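Local coordinates for diguanylate cyclase TpbB (Pseudomonas aeruginosa, PDB 4IOB), which synthesises the second messenger cyclic di-GMP from two molecules of GTP through its magnesium-dependent GGDEF domain, modelled here, at residues A58-G63 against A105-S110; D91-A96 against G153-A158; G122-P127 against A134-D139. All coordinates share one frame; numbering follows the deposited sequence.

Contact 1 (A58-G63 against A105-S110)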
# COMPACT_ATOMS: atom_id res chain seq x y z
N ALA A 58 2.56 -3.46 -8.91
CA ALA A 58 3.10 -2.10 -8.88
C ALA A 58 2.35 -1.19 -9.84
O ALA A 58 2.00 -0.06 -9.50
CB ALA A 58 4.59 -2.11 -9.20
N MET A 59 2.11 -1.69 -11.05
CA MET A 59 1.38 -0.93 -12.06
C MET A 59 -0.07 -0.72 -11.66
O MET A 59 -0.62 0.36 -11.84
CB MET A 59 1.46 -1.63 -13.42
CG MET A 59 2.85 -1.62 -14.05
SD MET A 59 3.46 0.05 -14.36
CE MET A 59 2.22 0.66 -15.50
N ARG A 60 -0.69 -1.77 -11.12
CA ARG A 60 -2.09 -1.70 -10.72
C ARG A 60 -2.30 -0.72 -9.57
O ARG A 60 -3.38 -0.14 -9.43
CB ARG A 60 -2.61 -3.09 -10.35
CG ARG A 60 -2.65 -4.06 -11.52
CD ARG A 60 -3.45 -5.31 -11.19
NE ARG A 60 -3.59 -6.17 -12.35
CZ ARG A 60 -4.30 -7.30 -12.36
NH1 ARG A 60 -4.93 -7.70 -11.27
NH2 ARG A 60 -4.38 -8.03 -13.47
N ILE A 61 -1.27 -0.54 -8.75
CA ILE A 61 -1.34 0.42 -7.66
C ILE A 61 -1.16 1.84 -8.19
O ILE A 61 -1.94 2.74 -7.87
CB ILE A 61 -0.27 0.14 -6.58
CG1 ILE A 61 -0.46 -1.25 -5.98
CG2 ILE A 61 -0.31 1.21 -5.50
CD1 ILE A 61 0.55 -1.61 -4.92
N ARG A 62 -0.12 2.04 -9.00
CA ARG A 62 0.17 3.34 -9.57
C ARG A 62 -0.96 3.84 -10.46
O ARG A 62 -1.30 5.02 -10.44
CB ARG A 62 1.48 3.29 -10.37
CG ARG A 62 1.83 4.59 -11.07
CD ARG A 62 2.07 5.71 -10.06
NE ARG A 62 2.43 6.97 -10.71
CZ ARG A 62 1.54 7.87 -11.12
NH1 ARG A 62 0.24 7.65 -10.95
NH2 ARG A 62 1.95 8.99 -11.70
N GLY A 63 -1.55 2.93 -11.23
CA GLY A 63 -2.62 3.29 -12.15
C GLY A 63 -3.90 3.69 -11.45
O GLY A 63 -4.92 3.92 -12.09
N ALA A 105 -9.04 -8.64 -11.04
CA ALA A 105 -8.74 -9.20 -12.35
C ALA A 105 -7.46 -10.03 -12.30
O ALA A 105 -6.44 -9.56 -11.81
CB ALA A 105 -8.62 -8.10 -13.39
N PRO A 106 -7.53 -11.27 -12.80
CA PRO A 106 -6.41 -12.21 -12.78
C PRO A 106 -5.14 -11.64 -13.41
O PRO A 106 -5.22 -10.80 -14.31
CB PRO A 106 -6.92 -13.39 -13.60
CG PRO A 106 -8.40 -13.32 -13.47
CD PRO A 106 -8.73 -11.85 -13.42
N ILE A 107 -3.98 -12.10 -12.94
CA ILE A 107 -2.70 -11.68 -13.49
C ILE A 107 -2.14 -12.71 -14.46
O ILE A 107 -1.87 -13.85 -14.08
CB ILE A 107 -1.66 -11.43 -12.38
CG1 ILE A 107 -2.08 -10.24 -11.51
CG2 ILE A 107 -0.29 -11.19 -12.98
CD1 ILE A 107 -1.10 -9.91 -10.41
N ARG A 108 -1.98 -12.30 -15.71
CA ARG A 108 -1.46 -13.18 -16.75
C ARG A 108 0.05 -13.30 -16.65
O ARG A 108 0.77 -12.30 -16.78
CB ARG A 108 -1.85 -12.65 -18.13
CG ARG A 108 -3.30 -12.23 -18.25
N LEU A 109 0.54 -14.51 -16.42
CA LEU A 109 1.98 -14.74 -16.33
C LEU A 109 2.63 -14.78 -17.71
O LEU A 109 1.95 -14.63 -18.72
CB LEU A 109 2.28 -16.04 -15.56
CG LEU A 109 1.99 -16.00 -14.06
CD1 LEU A 109 2.28 -17.35 -13.42
CD2 LEU A 109 2.80 -14.90 -13.39
N SER A 110 3.94 -14.98 -17.74
CA SER A 110 4.69 -14.94 -18.99
C SER A 110 4.43 -16.15 -19.88
O SER A 110 4.70 -16.11 -21.08
CB SER A 110 6.19 -14.82 -18.71
OG SER A 110 6.48 -13.62 -18.01

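Contact 2 (D91-A96 against G153-A158)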
# COMPACT_ATOMS: atom_id res chain seq x y z
N ASP A 91 -11.70 9.61 1.56
CA ASP A 91 -10.95 9.50 0.32
C ASP A 91 -9.91 8.39 0.40
O ASP A 91 -9.77 7.59 -0.52
CB ASP A 91 -10.27 10.84 -0.01
CG ASP A 91 -11.25 11.90 -0.45
OD1 ASP A 91 -12.46 11.60 -0.51
OD2 ASP A 91 -10.81 13.04 -0.73
N ALA A 92 -9.18 8.36 1.51
CA ALA A 92 -8.16 7.33 1.73
C ALA A 92 -8.77 5.94 1.61
O ALA A 92 -8.18 5.04 1.00
CB ALA A 92 -7.50 7.51 3.09
N LEU A 93 -9.95 5.76 2.20
CA LEU A 93 -10.66 4.49 2.12
C LEU A 93 -11.15 4.23 0.70
O LEU A 93 -11.21 3.09 0.24
CB LEU A 93 -11.83 4.47 3.10
CG LEU A 93 -11.49 4.53 4.59
CD1 LEU A 93 -12.75 4.71 5.42
CD2 LEU A 93 -10.74 3.28 5.02
N ARG A 94 -11.51 5.31 0.01
CA ARG A 94 -11.99 5.24 -1.36
C ARG A 94 -10.90 4.73 -2.29
O ARG A 94 -11.13 3.85 -3.12
CB ARG A 94 -12.47 6.61 -1.83
CG ARG A 94 -13.12 6.63 -3.20
CD ARG A 94 -14.59 6.25 -3.13
N ILE A 95 -9.70 5.28 -2.14
CA ILE A 95 -8.56 4.89 -2.96
C ILE A 95 -8.17 3.44 -2.69
O ILE A 95 -7.82 2.69 -3.60
CB ILE A 95 -7.35 5.80 -2.73
CG1 ILE A 95 -7.68 7.24 -3.14
CG2 ILE A 95 -6.14 5.30 -3.49
CD1 ILE A 95 -6.53 8.21 -2.95
N ALA A 96 -8.22 3.05 -1.42
CA ALA A 96 -7.92 1.68 -1.02
C ALA A 96 -8.90 0.70 -1.65
O ALA A 96 -8.51 -0.34 -2.17
CB ALA A 96 -7.93 1.55 0.49
N GLY A 153 -7.34 -9.48 1.53
CA GLY A 153 -7.97 -8.80 0.41
C GLY A 153 -8.87 -7.70 0.95
O GLY A 153 -9.82 -7.28 0.29
N SER A 154 -8.57 -7.25 2.16
CA SER A 154 -9.35 -6.21 2.82
C SER A 154 -8.47 -5.04 3.24
O SER A 154 -7.26 -5.18 3.38
CB SER A 154 -10.07 -6.79 4.04
OG SER A 154 -9.14 -7.22 5.02
N ARG A 155 -9.11 -3.89 3.45
CA ARG A 155 -8.42 -2.71 3.96
C ARG A 155 -8.84 -2.50 5.41
O ARG A 155 -9.93 -2.89 5.81
CB ARG A 155 -8.80 -1.49 3.13
CG ARG A 155 -10.27 -1.46 2.75
CD ARG A 155 -10.80 -0.04 2.69
NE ARG A 155 -12.26 -0.03 2.73
CZ ARG A 155 -12.97 -0.32 3.82
NH1 ARG A 155 -12.35 -0.66 4.94
NH2 ARG A 155 -14.29 -0.29 3.77
N ARG A 156 -7.96 -1.87 6.19
CA ARG A 156 -8.20 -1.71 7.61
C ARG A 156 -7.61 -0.41 8.15
O ARG A 156 -6.43 -0.12 7.95
CB ARG A 156 -7.62 -2.91 8.37
CG ARG A 156 -7.38 -2.68 9.86
CD ARG A 156 -8.65 -2.84 10.68
NE ARG A 156 -8.34 -3.13 12.07
CZ ARG A 156 -7.88 -2.22 12.94
NH1 ARG A 156 -7.68 -0.97 12.55
NH2 ARG A 156 -7.62 -2.57 14.19
N LEU A 157 -8.45 0.38 8.81
CA LEU A 157 -8.00 1.62 9.43
C LEU A 157 -7.48 1.38 10.84
O LEU A 157 -8.18 0.81 11.67
CB LEU A 157 -9.12 2.66 9.46
CG LEU A 157 -9.34 3.46 8.17
CD1 LEU A 157 -10.58 4.32 8.29
CD2 LEU A 157 -8.12 4.31 7.86
N ALA A 158 -6.26 1.82 11.09
CA ALA A 158 -5.65 1.65 12.40
C ALA A 158 -6.54 2.21 13.50
O ALA A 158 -7.34 3.12 13.28
CB ALA A 158 -4.28 2.31 12.44

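Contact 3 (G122-P127 against A134-D139)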
# COMPACT_ATOMS: atom_id res chain seq x y z
N GLY A 122 -3.40 -1.57 5.13
CA GLY A 122 -3.54 -0.95 6.45
C GLY A 122 -3.40 0.55 6.34
O GLY A 122 -2.35 1.06 5.94
N ILE A 123 -4.46 1.27 6.70
CA ILE A 123 -4.50 2.72 6.49
C ILE A 123 -4.28 3.51 7.78
O ILE A 123 -5.03 3.38 8.74
CB ILE A 123 -5.84 3.14 5.87
CG1 ILE A 123 -6.16 2.28 4.65
CG2 ILE A 123 -5.81 4.62 5.50
CD1 ILE A 123 -7.53 2.53 4.06
N ALA A 124 -3.23 4.33 7.78
CA ALA A 124 -2.94 5.22 8.90
C ALA A 124 -3.16 6.67 8.49
O ALA A 124 -2.77 7.07 7.39
CB ALA A 124 -1.51 5.01 9.38
N LEU A 125 -3.78 7.45 9.36
CA LEU A 125 -4.17 8.81 9.02
C LEU A 125 -3.47 9.87 9.87
O LEU A 125 -3.14 9.64 11.03
CB LEU A 125 -5.68 8.98 9.15
CG LEU A 125 -6.55 8.23 8.14
CD1 LEU A 125 -8.01 8.26 8.57
CD2 LEU A 125 -6.39 8.81 6.75
N TYR A 126 -3.26 11.04 9.27
CA TYR A 126 -2.77 12.19 10.01
C TYR A 126 -3.81 13.31 9.99
O TYR A 126 -4.42 13.57 8.96
CB TYR A 126 -1.44 12.70 9.43
CG TYR A 126 -0.99 14.00 10.06
CD1 TYR A 126 -0.20 14.01 11.20
CD2 TYR A 126 -1.37 15.22 9.51
CE1 TYR A 126 0.21 15.19 11.77
CE2 TYR A 126 -0.97 16.41 10.08
CZ TYR A 126 -0.18 16.39 11.21
OH TYR A 126 0.23 17.58 11.78
N PRO A 127 -4.00 13.98 11.14
CA PRO A 127 -3.24 13.70 12.34
C PRO A 127 -4.00 12.81 13.32
O PRO A 127 -3.59 12.69 14.48
CB PRO A 127 -3.06 15.09 12.94
CG PRO A 127 -4.26 15.87 12.48
CD PRO A 127 -4.88 15.14 11.31
N ALA A 134 7.36 8.08 11.79
CA ALA A 134 7.58 6.78 12.42
C ALA A 134 6.27 6.13 12.85
O ALA A 134 5.90 5.07 12.36
CB ALA A 134 8.52 6.92 13.61
N ALA A 135 5.56 6.78 13.77
CA ALA A 135 4.31 6.25 14.31
C ALA A 135 3.29 6.00 13.21
O ALA A 135 2.62 4.96 13.20
CB ALA A 135 3.75 7.19 15.36
N LEU A 136 3.17 6.94 12.28
CA LEU A 136 2.21 6.83 11.19
C LEU A 136 2.50 5.59 10.34
O LEU A 136 1.59 4.95 9.83
CB LEU A 136 2.23 8.09 10.33
CG LEU A 136 1.00 8.32 9.45
CD1 LEU A 136 -0.26 8.37 10.29
CD2 LEU A 136 1.16 9.61 8.65
N LEU A 137 3.79 5.27 10.21
CA LEU A 137 4.20 4.08 9.48
C LEU A 137 3.90 2.83 10.31
O LEU A 137 3.38 1.84 9.79
CB LEU A 137 5.69 4.14 9.15
CG LEU A 137 6.15 5.32 8.29
CD1 LEU A 137 7.67 5.38 8.22
CD2 LEU A 137 5.55 5.24 6.90
N HIS A 138 4.24 2.89 11.59
CA HIS A 138 4.00 1.78 12.50
C HIS A 138 2.54 1.46 12.61
O HIS A 138 2.15 0.30 12.70
CB HIS A 138 4.57 2.09 13.88
CG HIS A 138 4.23 1.06 14.93
ND1 HIS A 138 4.83 -0.14 15.00
CD2 HIS A 138 3.31 1.10 15.98
CE1 HIS A 138 4.33 -0.84 16.03
NE2 HIS A 138 3.39 -0.08 16.63
N ASP A 139 1.71 2.50 12.59
CA ASP A 139 0.26 2.33 12.67
C ASP A 139 -0.28 1.65 11.41
O ASP A 139 -1.10 0.74 11.49
CB ASP A 139 -0.43 3.68 12.88
CG ASP A 139 -0.12 4.28 14.23
OD1 ASP A 139 0.62 3.65 15.02
OD2 ASP A 139 -0.62 5.39 14.52

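Contact 1 (A58-G63 against A105-S110)
A105, P106 and I107, leading into the small β-hairpin of strands 107-108 and 114-115 in the GGDEF domain, receive the guanidinium of R60 from the last turn of helix 47-62. At A105 the carbonyl oxygen takes the first bond, from R60 NH1; the modelled 2.5 Å is very short and its exact value doubtful. A weak second one comes from NH2. The methyl CB of A105 lies alongside NH2. One residue on, P106 CB points away from the helix; R60 NH2 donates to P106 O at 3.0 Å. That oxygen lies close to the guanidinium plane, while the donor stands well above the plane of the P106 carbonyl, so the bond misses the lone-pair direction. R60 spans the gap because its chain is nearly straight (chi2 -167°, chi3 174°). Together the two carbonyls fix how the flat group is rotated. I107 closes the contact as the first hairpin residue, tied through its backbone to V115. Its side chain also rests on V53 and N56 of the same helix and comes within about 7 Å of the side chain of the magnesium ligand S35. Over one guanidinium face, toward the rim, sits I107 CG1, 3.5 Å above the plane.

Contact 2 (D91-A96 against G153-A158)
Edge strand 155-157 of the central sheet meets helix 89-102 here, with L93 and A96 on the helix facing L157 and R155 on the strand. The helix and strand segments run nearly antiparallel, 163° between their directions, with their axes 9.5 Å apart at closest approach. L93 and L157 make the apolar half of the contact. One branch does most of the touching on each side: L93 CD2 lies 3.4 Å from L157 CD1 and almost as near to L157 CG, while the other L93 branch, CD1, reaches the same L157 methyl. In the GGDEF fold this strand is the last of a five-stranded sheet and runs parallel to its neighbour 119-126, whose I123 packs against L93, A96 and L157 alike. R156, between the two contact residues, packs on A143, I146 and A147 of helix 133-150, on the other sheet face. R155 meets the helix mainly with its aliphatic part. With chi1 at 41°, its CG sits between the backbone N and the carbonyl carbon, and the chain, bent at chi2, passes by the helix, where R155 CD comes 4.0 Å from A96 CB and as near to L93 O. Farther out, L93 CD2 lies over one face of the R155 guanidinium. The polar end is held by D97, the residue after A96: its OD1 forms a salt bridge with R155 NE.

Contact 3 (G122-P127 against A134-D139)
L136 on helix 133-150 reaches across to A124, L125 and Y126 in the C-terminal part of strand 119-126. Strand and helix are the first two elements of a β-α-β unit that is completed by the parallel strand 155-157, and their segments run at 152° to each other, with axes 7.4 Å apart. L136 leaves the helix pointing past the strand; the turn comes at the first torsion, where CG stands anti to the backbone N (chi1 -160°) and the branches swing over. Beyond CB, CG comes within 4.2 Å of A124 CB. From there the side chain forks. CD1 lies 3.7 Å from A124 CB and against the carbonyl oxygen of L125, while CD2 reaches up the strand to Y126 CB at 4.1 Å. L28 and V30 of strand 27-35 also touch this leucine, so it is buried over two adjacent strands. The A124 methyl lies against the L136 carbonyl oxygen as well as the side chain. D139, one turn later, adds a purely aliphatic touch through its CB. No hydrogen bond joins the two segments. Past CB, Y126 turns from the helix segment toward L18 and N22 of helix 7-23. A cis peptide bond precedes P127, and P127 CB lies over the centre of the Y126 ring, 3.3 Å above its plane.

Overall arrangement
Contacts 2 and 3 share the central sheet and lie on its two faces, helix 89-102 on one and helix 133-150 on the other. They touch through neighbouring strands 119-126 and 155-157: R156 O and A158 N probably pair with the backbone of I123. Contact 3 is the buried one, mostly aliphatic packing with no hydrogen bond between its segments; contact 2 is partly buried and shades from leucine packing into an arginine at the edge strand. Contact 1 stands apart, its centre about 26 Å from that of contact 3, on the opposite side of the chain's centre, although helix 89-102 of contact 2 is followed in the chain by its strand 107-108. There, nearer the surface, side-chain-to-carbonyl hydrogen bonds carry the join.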